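Local coordinates for lipoprotein (Mycoplasma mycoides subsp. capri, PDB 7ADK) that probably acts as a peptidase of the Mycoplasma DUF31 family in the PA clan, whose members share a chymotrypsin-like fold, at residues B[287-292]-B[635-640]; B[593-598]-B[787-792]; B[604-609]-B[708-713]; B[761-766]-B[770-775]. One frame throughout, in Å; residues are numbered along the deposited sequence.

Contact 1 of 4, residues B[287-292]-B[635-640]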
loop_
_atom_site.group_PDB
_atom_site.type_symbol
_atom_site.label_atom_id
_atom_site.label_comp_id
_atom_site.label_asym_id
_atom_site.label_seq_id
_atom_site.Cartn_x
_atom_site.Cartn_y
_atom_site.Cartn_z
ATOM N N LEU B 287 -6.797 -19.810 6.544
ATOM C CA LEU B 287 -6.655 -18.888 7.632
ATOM C C LEU B 287 -5.228 -18.352 7.660
ATOM O O LEU B 287 -5.089 -17.128 7.551
ATOM C CB LEU B 287 -7.303 -19.451 8.936
ATOM C CG LEU B 287 -6.687 -20.610 9.749
ATOM C CD1 LEU B 287 -5.682 -20.119 10.787
ATOM C CD2 LEU B 287 -7.762 -21.328 10.542
ATOM N N PRO B 288 -4.165 -19.174 7.738
ATOM C CA PRO B 288 -2.916 -18.666 8.192
ATOM C C PRO B 288 -1.944 -18.338 7.065
ATOM O O PRO B 288 -1.538 -19.185 6.262
ATOM C CB PRO B 288 -2.377 -19.739 9.119
ATOM C CG PRO B 288 -3.038 -21.038 8.687
ATOM C CD PRO B 288 -4.017 -20.607 7.596
ATOM N N ASN B 289 -1.554 -17.079 7.045
ATOM C CA ASN B 289 -0.264 -16.673 6.554
ATOM C C ASN B 289 0.674 -17.215 7.641
ATOM O O ASN B 289 0.504 -16.880 8.811
ATOM C CB ASN B 289 -0.267 -15.147 6.524
ATOM C CG ASN B 289 1.050 -14.512 6.155
ATOM O OD1 ASN B 289 1.994 -15.147 5.731
ATOM N ND2 ASN B 289 1.143 -13.218 6.290
ATOM N N GLU B 290 1.575 -18.127 7.311
ATOM C CA GLU B 290 2.414 -18.791 8.317
ATOM C C GLU B 290 3.895 -18.504 8.124
ATOM O O GLU B 290 4.366 -18.321 6.997
ATOM C CB GLU B 290 2.097 -20.293 8.403
ATOM C CG GLU B 290 2.318 -21.022 7.068
ATOM C CD GLU B 290 2.738 -22.491 7.204
ATOM O OE1 GLU B 290 2.752 -23.034 8.337
ATOM O OE2 GLU B 290 3.084 -23.096 6.161
ATOM N N GLU B 291 4.621 -18.491 9.241
ATOM C CA GLU B 291 6.055 -18.242 9.340
ATOM C C GLU B 291 6.722 -19.335 10.184
ATOM O O GLU B 291 6.231 -19.679 11.258
ATOM C CB GLU B 291 6.342 -16.864 9.967
ATOM C CG GLU B 291 5.764 -15.631 9.242
ATOM C CD GLU B 291 4.568 -14.967 9.968
ATOM O OE1 GLU B 291 3.551 -15.637 10.234
ATOM O OE2 GLU B 291 4.637 -13.749 10.266
ATOM N N TYR B 292 7.872 -19.836 9.737
ATOM C CA TYR B 292 8.782 -20.667 10.523
ATOM C C TYR B 292 10.144 -19.978 10.631
ATOM O O TYR B 292 10.766 -19.729 9.604
ATOM C CB TYR B 292 8.958 -22.033 9.859
ATOM C CG TYR B 292 7.697 -22.847 9.718
ATOM C CD1 TYR B 292 7.071 -23.320 10.875
ATOM C CD2 TYR B 292 7.139 -23.108 8.450
ATOM C CE1 TYR B 292 5.909 -24.089 10.799
ATOM C CE2 TYR B 292 5.937 -23.845 8.377
ATOM C CZ TYR B 292 5.324 -24.333 9.544
ATOM O OH TYR B 292 4.132 -24.963 9.488
ATOM N N VAL B 635 -6.621 -16.752 -1.297
ATOM C CA VAL B 635 -5.663 -17.589 -0.633
ATOM C C VAL B 635 -4.326 -17.004 -0.963
ATOM O O VAL B 635 -4.175 -16.220 -1.901
ATOM C CB VAL B 635 -5.722 -19.050 -1.087
ATOM C CG1 VAL B 635 -6.946 -19.802 -0.575
ATOM C CG2 VAL B 635 -5.767 -19.131 -2.592
ATOM N N GLY B 636 -3.338 -17.397 -0.188
ATOM C CA GLY B 636 -2.016 -16.853 -0.352
ATOM C C GLY B 636 -1.910 -15.464 0.236
ATOM O O GLY B 636 -2.742 -14.584 0.038
ATOM N N TYR B 637 -0.805 -15.272 0.928
ATOM C CA TYR B 637 -0.353 -13.973 1.365
ATOM C C TYR B 637 1.062 -13.785 0.819
ATOM O O TYR B 637 2.015 -14.314 1.393
ATOM C CB TYR B 637 -0.453 -13.888 2.888
ATOM C CG TYR B 637 -1.825 -14.139 3.483
ATOM C CD1 TYR B 637 -2.260 -15.454 3.728
ATOM C CD2 TYR B 637 -2.600 -13.060 3.935
ATOM C CE1 TYR B 637 -3.429 -15.696 4.470
ATOM C CE2 TYR B 637 -3.763 -13.298 4.686
ATOM C CZ TYR B 637 -4.172 -14.614 4.975
ATOM O OH TYR B 637 -5.232 -14.830 5.792
ATOM N N PRO B 638 1.255 -13.117 -0.319
ATOM C CA PRO B 638 2.587 -12.747 -0.752
ATOM C C PRO B 638 3.162 -11.673 0.174
ATOM O O PRO B 638 2.422 -10.905 0.784
ATOM C CB PRO B 638 2.423 -12.281 -2.189
ATOM C CG PRO B 638 0.994 -11.761 -2.246
ATOM C CD PRO B 638 0.246 -12.592 -1.216
ATOM N N THR B 639 4.481 -11.572 0.258
ATOM C CA THR B 639 5.127 -10.426 0.909
ATOM C C THR B 639 4.702 -9.118 0.248
ATOM O O THR B 639 4.514 -9.046 -0.965
ATOM C CB THR B 639 6.652 -10.534 0.876
ATOM O OG1 THR B 639 7.114 -10.730 -0.439
ATOM C CG2 THR B 639 7.161 -11.678 1.747
ATOM N N ALA B 640 4.549 -8.054 1.030
ATOM C CA ALA B 640 4.047 -6.776 0.536
ATOM C C ALA B 640 5.038 -5.988 -0.358
ATOM O O ALA B 640 4.691 -4.925 -0.863
ATOM C CB ALA B 640 3.566 -5.978 1.744
#

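Contact 2 of 4, residues B[593-598]-B[787-792]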
loop_
_atom_site.group_PDB
_atom_site.type_symbol
_atom_site.label_atom_id
_atom_site.label_comp_id
_atom_site.label_asym_id
_atom_site.label_seq_id
_atom_site.Cartn_x
_atom_site.Cartn_y
_atom_site.Cartn_z
ATOM N N VAL B 593 -14.470 -28.013 4.445
ATOM C CA VAL B 593 -13.986 -28.296 3.087
ATOM C C VAL B 593 -14.435 -29.654 2.554
ATOM O O VAL B 593 -14.617 -30.618 3.299
ATOM C CB VAL B 593 -12.469 -28.150 2.930
ATOM C CG1 VAL B 593 -11.992 -26.799 3.434
ATOM C CG2 VAL B 593 -11.644 -29.228 3.615
ATOM N N LYS B 594 -14.578 -29.694 1.232
ATOM C CA LYS B 594 -14.816 -30.846 0.356
ATOM C C LYS B 594 -13.753 -30.831 -0.744
ATOM O O LYS B 594 -13.061 -29.838 -0.896
ATOM C CB LYS B 594 -16.236 -30.729 -0.215
ATOM C CG LYS B 594 -17.359 -30.943 0.805
ATOM C CD LYS B 594 -18.716 -30.454 0.298
ATOM C CE LYS B 594 -18.767 -28.931 0.240
ATOM N NZ LYS B 594 -20.068 -28.407 -0.197
ATOM N N PHE B 595 -13.627 -31.890 -1.530
ATOM C CA PHE B 595 -12.643 -31.983 -2.616
ATOM C C PHE B 595 -13.334 -32.191 -3.957
ATOM O O PHE B 595 -14.383 -32.828 -4.025
ATOM C CB PHE B 595 -11.623 -33.084 -2.320
ATOM C CG PHE B 595 -10.634 -32.694 -1.252
ATOM C CD1 PHE B 595 -9.443 -32.050 -1.615
ATOM C CD2 PHE B 595 -10.929 -32.895 0.104
ATOM C CE1 PHE B 595 -8.548 -31.616 -0.633
ATOM C CE2 PHE B 595 -10.035 -32.454 1.084
ATOM C CZ PHE B 595 -8.836 -31.828 0.718
ATOM N N PHE B 596 -12.804 -31.631 -5.037
ATOM C CA PHE B 596 -13.467 -31.680 -6.338
ATOM C C PHE B 596 -13.347 -33.062 -6.999
ATOM O O PHE B 596 -12.278 -33.432 -7.488
ATOM C CB PHE B 596 -12.912 -30.564 -7.212
ATOM C CG PHE B 596 -13.700 -30.366 -8.482
ATOM C CD1 PHE B 596 -14.879 -29.605 -8.463
ATOM C CD2 PHE B 596 -13.253 -30.924 -9.686
ATOM C CE1 PHE B 596 -15.592 -29.391 -9.646
ATOM C CE2 PHE B 596 -13.952 -30.684 -10.871
ATOM C CZ PHE B 596 -15.122 -29.917 -10.851
ATOM N N SER B 597 -14.427 -33.852 -6.988
ATOM C CA SER B 597 -14.412 -35.260 -7.402
ATOM C C SER B 597 -14.534 -35.491 -8.908
ATOM O O SER B 597 -14.076 -36.519 -9.397
ATOM C CB SER B 597 -15.524 -35.980 -6.665
ATOM O OG SER B 597 -16.752 -35.367 -6.957
ATOM N N ASP B 598 -15.124 -34.561 -9.658
ATOM C CA ASP B 598 -15.221 -34.644 -11.114
ATOM C C ASP B 598 -13.837 -34.609 -11.784
ATOM O O ASP B 598 -12.947 -33.860 -11.387
ATOM C CB ASP B 598 -16.104 -33.530 -11.702
ATOM C CG ASP B 598 -17.524 -33.368 -11.160
ATOM O OD1 ASP B 598 -18.028 -34.278 -10.477
ATOM O OD2 ASP B 598 -18.166 -32.341 -11.486
ATOM N N VAL B 787 -1.236 -27.635 -8.428
ATOM C CA VAL B 787 -1.348 -29.097 -8.344
ATOM C C VAL B 787 -2.797 -29.516 -8.192
ATOM O O VAL B 787 -3.399 -29.198 -7.174
ATOM C CB VAL B 787 -0.551 -29.630 -7.141
ATOM C CG1 VAL B 787 -0.734 -31.124 -6.905
ATOM C CG2 VAL B 787 0.937 -29.400 -7.309
ATOM N N ALA B 788 -3.367 -30.283 -9.118
ATOM C CA ALA B 788 -4.656 -30.910 -8.854
ATOM C C ALA B 788 -4.488 -32.084 -7.874
ATOM O O ALA B 788 -3.611 -32.934 -8.031
ATOM C CB ALA B 788 -5.331 -31.310 -10.159
ATOM N N PHE B 789 -5.352 -32.165 -6.866
ATOM C CA PHE B 789 -5.358 -33.267 -5.889
ATOM C C PHE B 789 -5.739 -34.625 -6.494
ATOM O O PHE B 789 -5.303 -35.674 -6.029
ATOM C CB PHE B 789 -6.381 -32.979 -4.781
ATOM C CG PHE B 789 -6.219 -31.686 -4.027
ATOM C CD1 PHE B 789 -5.229 -31.560 -3.042
ATOM C CD2 PHE B 789 -7.073 -30.612 -4.294
ATOM C CE1 PHE B 789 -5.129 -30.376 -2.306
ATOM C CE2 PHE B 789 -6.944 -29.416 -3.579
ATOM C CZ PHE B 789 -5.995 -29.309 -2.564
ATOM N N ARG B 790 -6.612 -34.584 -7.497
ATOM C CA ARG B 790 -7.235 -35.730 -8.140
ATOM C C ARG B 790 -6.982 -35.670 -9.634
ATOM O O ARG B 790 -7.046 -34.606 -10.237
ATOM C CB ARG B 790 -8.721 -35.731 -7.789
ATOM C CG ARG B 790 -9.420 -37.013 -8.201
ATOM C CD ARG B 790 -10.870 -37.006 -7.779
ATOM N NE ARG B 790 -11.604 -38.151 -8.315
ATOM C CZ ARG B 790 -11.735 -39.339 -7.774
ATOM N NH1 ARG B 790 -11.178 -39.677 -6.659
ATOM N NH2 ARG B 790 -12.466 -40.232 -8.348
ATOM N N SER B 791 -6.715 -36.818 -10.225
ATOM C CA SER B 791 -6.597 -37.019 -11.658
ATOM C C SER B 791 -7.338 -38.290 -12.043
ATOM O O SER B 791 -7.117 -39.356 -11.483
ATOM C CB SER B 791 -5.135 -37.073 -12.087
ATOM O OG SER B 791 -4.990 -37.418 -13.432
ATOM N N ASP B 792 -8.176 -38.175 -13.056
ATOM C CA ASP B 792 -8.826 -39.273 -13.765
ATOM C C ASP B 792 -7.858 -40.069 -14.658
ATOM O O ASP B 792 -8.204 -41.114 -15.207
ATOM C CB ASP B 792 -9.909 -38.616 -14.606
ATOM C CG ASP B 792 -10.931 -39.546 -15.240
ATOM O OD1 ASP B 792 -11.498 -39.156 -16.286
ATOM O OD2 ASP B 792 -11.219 -40.606 -14.656
#

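Contact 3 of 4, residues B[604-609]-B[708-713]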
loop_
_atom_site.group_PDB
_atom_site.type_symbol
_atom_site.label_atom_id
_atom_site.label_comp_id
_atom_site.label_asym_id
_atom_site.label_seq_id
_atom_site.Cartn_x
_atom_site.Cartn_y
_atom_site.Cartn_z
ATOM N N GLN B 604 -17.789 -32.768 -20.343
ATOM C CA GLN B 604 -18.893 -32.161 -19.607
ATOM C C GLN B 604 -18.442 -31.463 -18.319
ATOM O O GLN B 604 -19.144 -30.579 -17.843
ATOM C CB GLN B 604 -20.018 -33.183 -19.354
ATOM C CG GLN B 604 -19.864 -34.146 -18.164
ATOM C CD GLN B 604 -18.833 -35.255 -18.340
ATOM O OE1 GLN B 604 -18.154 -35.379 -19.347
ATOM N NE2 GLN B 604 -18.674 -36.107 -17.361
ATOM N N THR B 605 -17.285 -31.815 -17.754
ATOM C CA THR B 605 -16.736 -31.090 -16.600
ATOM C C THR B 605 -16.063 -29.805 -17.037
ATOM O O THR B 605 -16.367 -28.755 -16.485
ATOM C CB THR B 605 -15.718 -31.892 -15.806
ATOM O OG1 THR B 605 -16.204 -33.168 -15.498
ATOM C CG2 THR B 605 -15.380 -31.214 -14.483
ATOM N N TYR B 606 -15.175 -29.858 -18.032
ATOM C CA TYR B 606 -14.460 -28.669 -18.490
ATOM C C TYR B 606 -15.429 -27.585 -18.969
ATOM O O TYR B 606 -15.250 -26.411 -18.657
ATOM C CB TYR B 606 -13.449 -29.058 -19.577
ATOM C CG TYR B 606 -12.518 -27.921 -19.947
ATOM C CD1 TYR B 606 -11.423 -27.626 -19.117
ATOM C CD2 TYR B 606 -12.803 -27.090 -21.040
ATOM C CE1 TYR B 606 -10.651 -26.475 -19.330
ATOM C CE2 TYR B 606 -12.048 -25.925 -21.249
ATOM C CZ TYR B 606 -10.995 -25.603 -20.374
ATOM O OH TYR B 606 -10.346 -24.429 -20.519
ATOM N N ALA B 607 -16.503 -27.971 -19.661
ATOM C CA ALA B 607 -17.504 -27.043 -20.173
ATOM C C ALA B 607 -18.205 -26.196 -19.095
ATOM O O ALA B 607 -18.785 -25.164 -19.422
ATOM C CB ALA B 607 -18.505 -27.828 -20.988
ATOM N N LYS B 608 -18.173 -26.613 -17.822
ATOM C CA LYS B 608 -18.702 -25.859 -16.678
ATOM C C LYS B 608 -17.796 -24.684 -16.289
ATOM O O LYS B 608 -18.280 -23.741 -15.686
ATOM C CB LYS B 608 -18.941 -26.792 -15.478
ATOM C CG LYS B 608 -20.010 -27.854 -15.747
ATOM C CD LYS B 608 -20.431 -28.671 -14.515
ATOM C CE LYS B 608 -19.379 -29.682 -14.044
ATOM N NZ LYS B 608 -19.781 -30.392 -12.802
ATOM N N PHE B 609 -16.515 -24.705 -16.654
ATOM C CA PHE B 609 -15.540 -23.631 -16.439
ATOM C C PHE B 609 -15.204 -22.852 -17.731
ATOM O O PHE B 609 -14.547 -21.815 -17.685
ATOM C CB PHE B 609 -14.265 -24.267 -15.876
ATOM C CG PHE B 609 -14.372 -24.991 -14.548
ATOM C CD1 PHE B 609 -14.032 -24.331 -13.356
ATOM C CD2 PHE B 609 -14.724 -26.348 -14.505
ATOM C CE1 PHE B 609 -14.034 -25.018 -12.135
ATOM C CE2 PHE B 609 -14.740 -27.032 -13.280
ATOM C CZ PHE B 609 -14.382 -26.374 -12.097
ATOM N N ASP B 708 -6.967 -28.129 -26.717
ATOM C CA ASP B 708 -8.360 -27.677 -26.722
ATOM C C ASP B 708 -8.931 -27.411 -25.308
ATOM O O ASP B 708 -10.145 -27.272 -25.145
ATOM C CB ASP B 708 -9.218 -28.634 -27.565
ATOM C CG ASP B 708 -9.346 -30.074 -27.058
ATOM O OD1 ASP B 708 -8.592 -30.517 -26.171
ATOM O OD2 ASP B 708 -10.219 -30.793 -27.584
ATOM N N LYS B 709 -8.065 -27.320 -24.285
ATOM C CA LYS B 709 -8.398 -27.125 -22.866
ATOM C C LYS B 709 -7.527 -26.007 -22.271
ATOM O O LYS B 709 -6.556 -26.295 -21.571
ATOM C CB LYS B 709 -8.172 -28.413 -22.062
ATOM C CG LYS B 709 -8.737 -29.728 -22.569
ATOM C CD LYS B 709 -10.191 -29.989 -22.289
ATOM C CE LYS B 709 -10.414 -31.488 -22.399
ATOM N NZ LYS B 709 -11.766 -31.924 -22.053
ATOM N N PRO B 710 -7.813 -24.721 -22.535
ATOM C CA PRO B 710 -6.992 -23.640 -22.013
ATOM C C PRO B 710 -6.824 -23.723 -20.497
ATOM O O PRO B 710 -7.774 -23.991 -19.765
ATOM C CB PRO B 710 -7.599 -22.325 -22.491
ATOM C CG PRO B 710 -8.989 -22.711 -22.968
ATOM C CD PRO B 710 -8.874 -24.182 -23.361
ATOM N N GLY B 711 -5.584 -23.575 -20.054
ATOM C CA GLY B 711 -5.128 -23.739 -18.686
ATOM C C GLY B 711 -5.154 -25.133 -18.066
ATOM O O GLY B 711 -5.042 -25.209 -16.842
ATOM N N LEU B 712 -5.249 -26.228 -18.816
ATOM C CA LEU B 712 -4.947 -27.576 -18.314
ATOM C C LEU B 712 -3.560 -28.016 -18.778
ATOM O O LEU B 712 -3.177 -27.857 -19.945
ATOM C CB LEU B 712 -5.970 -28.634 -18.745
ATOM C CG LEU B 712 -7.432 -28.441 -18.321
ATOM C CD1 LEU B 712 -8.196 -29.739 -18.597
ATOM C CD2 LEU B 712 -7.623 -28.133 -16.845
ATOM N N THR B 713 -2.792 -28.639 -17.887
ATOM C CA THR B 713 -1.465 -29.168 -18.214
ATOM C C THR B 713 -1.140 -30.497 -17.547
ATOM O O THR B 713 -1.747 -30.885 -16.558
ATOM C CB THR B 713 -0.368 -28.110 -18.023
ATOM O OG1 THR B 713 0.769 -28.530 -18.725
ATOM C CG2 THR B 713 0.092 -27.833 -16.605
#

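Contact 4 of 4, residues B[761-766]-B[770-775]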
loop_
_atom_site.group_PDB
_atom_site.type_symbol
_atom_site.label_atom_id
_atom_site.label_comp_id
_atom_site.label_asym_id
_atom_site.label_seq_id
_atom_site.Cartn_x
_atom_site.Cartn_y
_atom_site.Cartn_z
ATOM N N SER B 761 -1.515 -22.056 -1.777
ATOM C CA SER B 761 -2.784 -21.339 -1.837
ATOM C C SER B 761 -3.842 -22.184 -2.535
ATOM O O SER B 761 -3.675 -22.534 -3.695
ATOM C CB SER B 761 -2.499 -20.063 -2.603
ATOM O OG SER B 761 -1.530 -19.324 -1.931
ATOM N N SER B 762 -4.901 -22.580 -1.840
ATOM C CA SER B 762 -5.935 -23.443 -2.409
ATOM C C SER B 762 -6.751 -22.731 -3.478
ATOM O O SER B 762 -7.450 -21.767 -3.182
ATOM C CB SER B 762 -6.889 -23.962 -1.332
ATOM O OG SER B 762 -7.596 -22.911 -0.722
ATOM N N VAL B 763 -6.753 -23.272 -4.687
ATOM C CA VAL B 763 -7.798 -23.040 -5.666
ATOM C C VAL B 763 -9.019 -23.838 -5.244
ATOM O O VAL B 763 -8.912 -25.035 -4.980
ATOM C CB VAL B 763 -7.309 -23.502 -7.047
ATOM C CG1 VAL B 763 -8.312 -23.259 -8.159
ATOM C CG2 VAL B 763 -5.966 -22.885 -7.427
ATOM N N ARG B 764 -10.194 -23.226 -5.223
ATOM C CA ARG B 764 -11.465 -23.889 -4.917
ATOM C C ARG B 764 -12.494 -23.612 -5.977
ATOM O O ARG B 764 -12.292 -22.775 -6.832
ATOM C CB ARG B 764 -12.016 -23.425 -3.570
ATOM C CG ARG B 764 -10.942 -23.403 -2.508
ATOM C CD ARG B 764 -11.556 -23.226 -1.144
ATOM N NE ARG B 764 -10.489 -23.059 -0.166
ATOM C CZ ARG B 764 -10.574 -23.136 1.127
ATOM N NH1 ARG B 764 -11.686 -23.313 1.735
ATOM N NH2 ARG B 764 -9.501 -23.033 1.819
ATOM N N THR B 765 -13.627 -24.271 -5.881
ATOM C CA THR B 765 -14.812 -23.930 -6.665
ATOM C C THR B 765 -16.049 -23.753 -5.792
ATOM O O THR B 765 -16.001 -23.981 -4.586
ATOM C CB THR B 765 -14.983 -24.880 -7.842
ATOM O OG1 THR B 765 -15.814 -24.279 -8.797
ATOM C CG2 THR B 765 -15.554 -26.225 -7.466
ATOM N N LYS B 766 -17.136 -23.282 -6.412
ATOM C CA LYS B 766 -18.291 -22.556 -5.850
ATOM C C LYS B 766 -18.787 -22.964 -4.467
ATOM O O LYS B 766 -19.069 -22.081 -3.660
ATOM C CB LYS B 766 -19.476 -22.704 -6.806
ATOM C CG LYS B 766 -19.317 -21.933 -8.116
ATOM C CD LYS B 766 -20.520 -22.101 -9.049
ATOM C CE LYS B 766 -21.865 -21.709 -8.421
ATOM N NZ LYS B 766 -22.995 -21.866 -9.358
ATOM N N LEU B 770 -12.281 -27.903 -2.710
ATOM C CA LEU B 770 -10.844 -27.824 -2.949
ATOM C C LEU B 770 -10.469 -28.524 -4.249
ATOM O O LEU B 770 -10.746 -29.703 -4.436
ATOM C CB LEU B 770 -10.112 -28.478 -1.769
ATOM C CG LEU B 770 -10.128 -27.679 -0.463
ATOM C CD1 LEU B 770 -9.625 -28.557 0.663
ATOM C CD2 LEU B 770 -9.189 -26.489 -0.532
ATOM N N LEU B 771 -9.811 -27.802 -5.151
ATOM C CA LEU B 771 -9.618 -28.210 -6.546
ATOM C C LEU B 771 -8.143 -28.351 -6.913
ATOM O O LEU B 771 -7.729 -29.394 -7.424
ATOM C CB LEU B 771 -10.364 -27.205 -7.441
ATOM C CG LEU B 771 -10.146 -27.368 -8.953
ATOM C CD1 LEU B 771 -10.616 -28.715 -9.467
ATOM C CD2 LEU B 771 -10.934 -26.290 -9.685
ATOM N N ALA B 772 -7.339 -27.331 -6.618
ATOM C CA ALA B 772 -5.903 -27.363 -6.871
ATOM C C ALA B 772 -5.097 -26.580 -5.825
ATOM O O ALA B 772 -5.656 -25.809 -5.061
ATOM C CB ALA B 772 -5.629 -26.911 -8.306
ATOM N N VAL B 773 -3.784 -26.761 -5.771
ATOM C CA VAL B 773 -2.869 -26.083 -4.842
ATOM C C VAL B 773 -1.837 -25.268 -5.600
ATOM O O VAL B 773 -0.978 -25.839 -6.252
ATOM C CB VAL B 773 -2.128 -27.084 -3.940
ATOM C CG1 VAL B 773 -1.547 -26.333 -2.755
ATOM C CG2 VAL B 773 -3.021 -28.208 -3.456
ATOM N N TYR B 774 -1.870 -23.946 -5.528
ATOM C CA TYR B 774 -0.914 -23.087 -6.225
ATOM C C TYR B 774 0.475 -23.130 -5.599
ATOM O O TYR B 774 0.610 -23.092 -4.375
ATOM C CB TYR B 774 -1.439 -21.668 -6.239
ATOM C CG TYR B 774 -0.638 -20.720 -7.080
ATOM C CD1 TYR B 774 -0.930 -20.603 -8.448
ATOM C CD2 TYR B 774 0.329 -19.893 -6.479
ATOM C CE1 TYR B 774 -0.298 -19.608 -9.204
ATOM C CE2 TYR B 774 0.971 -18.908 -7.239
ATOM C CZ TYR B 774 0.643 -18.754 -8.599
ATOM O OH TYR B 774 1.165 -17.723 -9.297
ATOM N N HIS B 775 1.525 -23.147 -6.423
ATOM C CA HIS B 775 2.905 -23.225 -5.913
ATOM C C HIS B 775 3.971 -22.413 -6.654
ATOM O O HIS B 775 4.909 -21.961 -6.006
ATOM C CB HIS B 775 3.343 -24.683 -5.785
ATOM C CG HIS B 775 3.725 -25.356 -7.076
ATOM N ND1 HIS B 775 2.857 -25.987 -7.954
ATOM C CD2 HIS B 775 4.990 -25.460 -7.564
ATOM C CE1 HIS B 775 3.623 -26.465 -8.938
ATOM N NE2 HIS B 775 4.902 -26.163 -8.731
#

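Contact 1 of 4, residues B[287-292]-B[635-640]
Tyr637 reaches across to segment 287-292 and lays its whole length against the backbone and side chain of Asn289, ending on the carbonyl of Leu287. Its CB meets the amide carbon, CG, of Asn289 at 3.6 Å, so the amide plane sits over the root of the tyrosine rather than over the ring. The two planes are only 15° apart. Further out, Tyr637 CD1 comes to 3.4 Å from Asn289 CB, which stands over one face of the ring, displaced toward its rim, 3.7 Å from the centroid: a CH-pi contact. At CE1 the neighbour becomes the backbone N of Asn289, and CZ already lies near Leu287 O. The hydroxyl finishes the run, Tyr637 OH donating to Leu287 O over 2.9 Å, with a C=O...donor angle of 146° and the donor tilted out of the carbonyl plane. Asn289 has CG anti to its backbone N (chi1 175°), which turns the amide along the tyrosine's CB; its ND2 is held by Asn480. Tyr637 N also bonds Thr425 OG1, and the ring touches Leu664. Strand 289-293 runs antiparallel between strands 421-433 and 461-467 of the larger antiparallel sheet, and Tyr637 joins to it, in a buried contact, the 635-640 part of the long loop between helix 603-606 and helix 651-655.

Contact 2 of 4, residues B[593-598]-B[787-792]
Phe595 drives the edge of its ring into the face of Phe789, a T-shaped pair with planes at 89° and centroids 5.1 Å apart. Phe595 CE1 does most of the work, standing over the middle of the Phe789 ring 3.8 Å above its plane, while Phe595 CD1 approaches Phe789 CD2 at 3.9 Å. Phe595 is on strand 594-595 and Phe789 at the break in strand 783-792; both strands flank strand 769-778 in one mixed sheet, one parallel and the other antiparallel to it, and the rings meet across that middle strand, touching its Leu770 and Val773. Arg790 makes the second part: extended from CG to NE, with CG anti to the backbone N (chi1 -170°), its chain brings CD to 3.9 Å from Phe596 O and NE to 3.2 Å from Ser597 O. The NE bond to Ser597 O is weak, bent to 121° at the hydrogen. Beyond the two segments NH1 makes a salt bridge to Asp809 and bonds Phe853 O, and Phe855 adds a cation-pi contact.

Contact 3 of 4, residues B[604-609]-B[708-713]
Tyr606 slots into the bend at 709-712 and is touched there by Lys709, Pro710 and Leu712. Its hydroxyl donates to Pro710 O, with Tyr606 OH and Pro710 O 2.7 Å apart; the donor lies in the carbonyl plane, on a lone pair, at a C=O...donor angle of 127°. The acceptor sits at the ring's edge, near its plane. Lys709 comes over one face instead: its CD lies 4.2 Å from the Tyr606 centroid, a CH-pi contact offset toward the rim. Leu712 CD1 packs obliquely against Tyr606 CD1 at 3.9 Å, and Pro710 CD reaches CZ of the tyrosine at the same distance.

The next shell explains these positions. A bend at chi2 (-81°) swings the lysine chain along the tyrosine face, and its NZ is fixed by a salt bridge to Glu603 and a bond to Leu601 O, just ahead of the segment bearing Tyr606. The tyrosine also meets the ring of Phe697, almost parallel to it, while Leu712 rests on Ile747 of strand 737-747. Within the bend itself Leu712 N bonds Lys709 O at 3.1 Å. This is a type II beta turn with proline at its second position and glycine, at positive phi, at its third, a classic pairing; the tyrosine of the short helix 603-606 captures the carbonyl of its central peptide and so docks on the turn leading into strand 712-714.

Contact 4 of 4, residues B[761-766]-B[770-775]
Val763 O takes two backbone amides, from Leu771 N at 2.9 Å and from Ala772 N at 3.2 Å. Leu771 and Ala772 both face Val763, the mark of a classic beta bulge, and the register slips by one before Arg764 pairs with Leu770. In return Val763 N donates to Ala772 O over 2.8 Å. Segment 761-766 follows a Gly-Ala-Ser-Gly run, reminiscent of the G-x-S-G motif around the nucleophile of PA-clan serine peptidases, so the hairpin of strands 761-765 and 769-778 probably borders the active-site region. On one face Val763 CB meets Ala772 CB at 4.0 Å. On the other, Arg764, its chain extended, grips Ser762 OG side-on with NE and NH2, the OG lying in the guanidinium plane and 2.9 Å from Arg764 NE (159° at the hydrogen). Leu770 CD2 lies over a face of that guanidinium, 3.7 Å from Arg764 NE, and reaches Ser762 CB at 3.5 Å; Asn768 takes NH1, and Trp427 covers the same face of the hairpin.

From the N terminus, contact 1 opens first, at 287-292, and closes 343 residues later at 635-640, tying the large antiparallel sheet to a loop. Before it closes, contacts 2 and 3 have opened at 593-598 and 604-609, so both cross it. Contact 3 closes at 708-713 and the hairpin of contact 4 follows at 761-775; both fall within the span that contact 2 completes at 787-792. Contacts 2, 3 and 4 all reach the mixed sheet, contact 2 bonding to contact 4 through the backbone pairs Lys594-Leu770 and Val787-Val773. Asp598 and Lys608 link contacts 2 and 3 by a salt bridge, and Val635 packs contact 1 against Ser761 and Ser762 of contact 4.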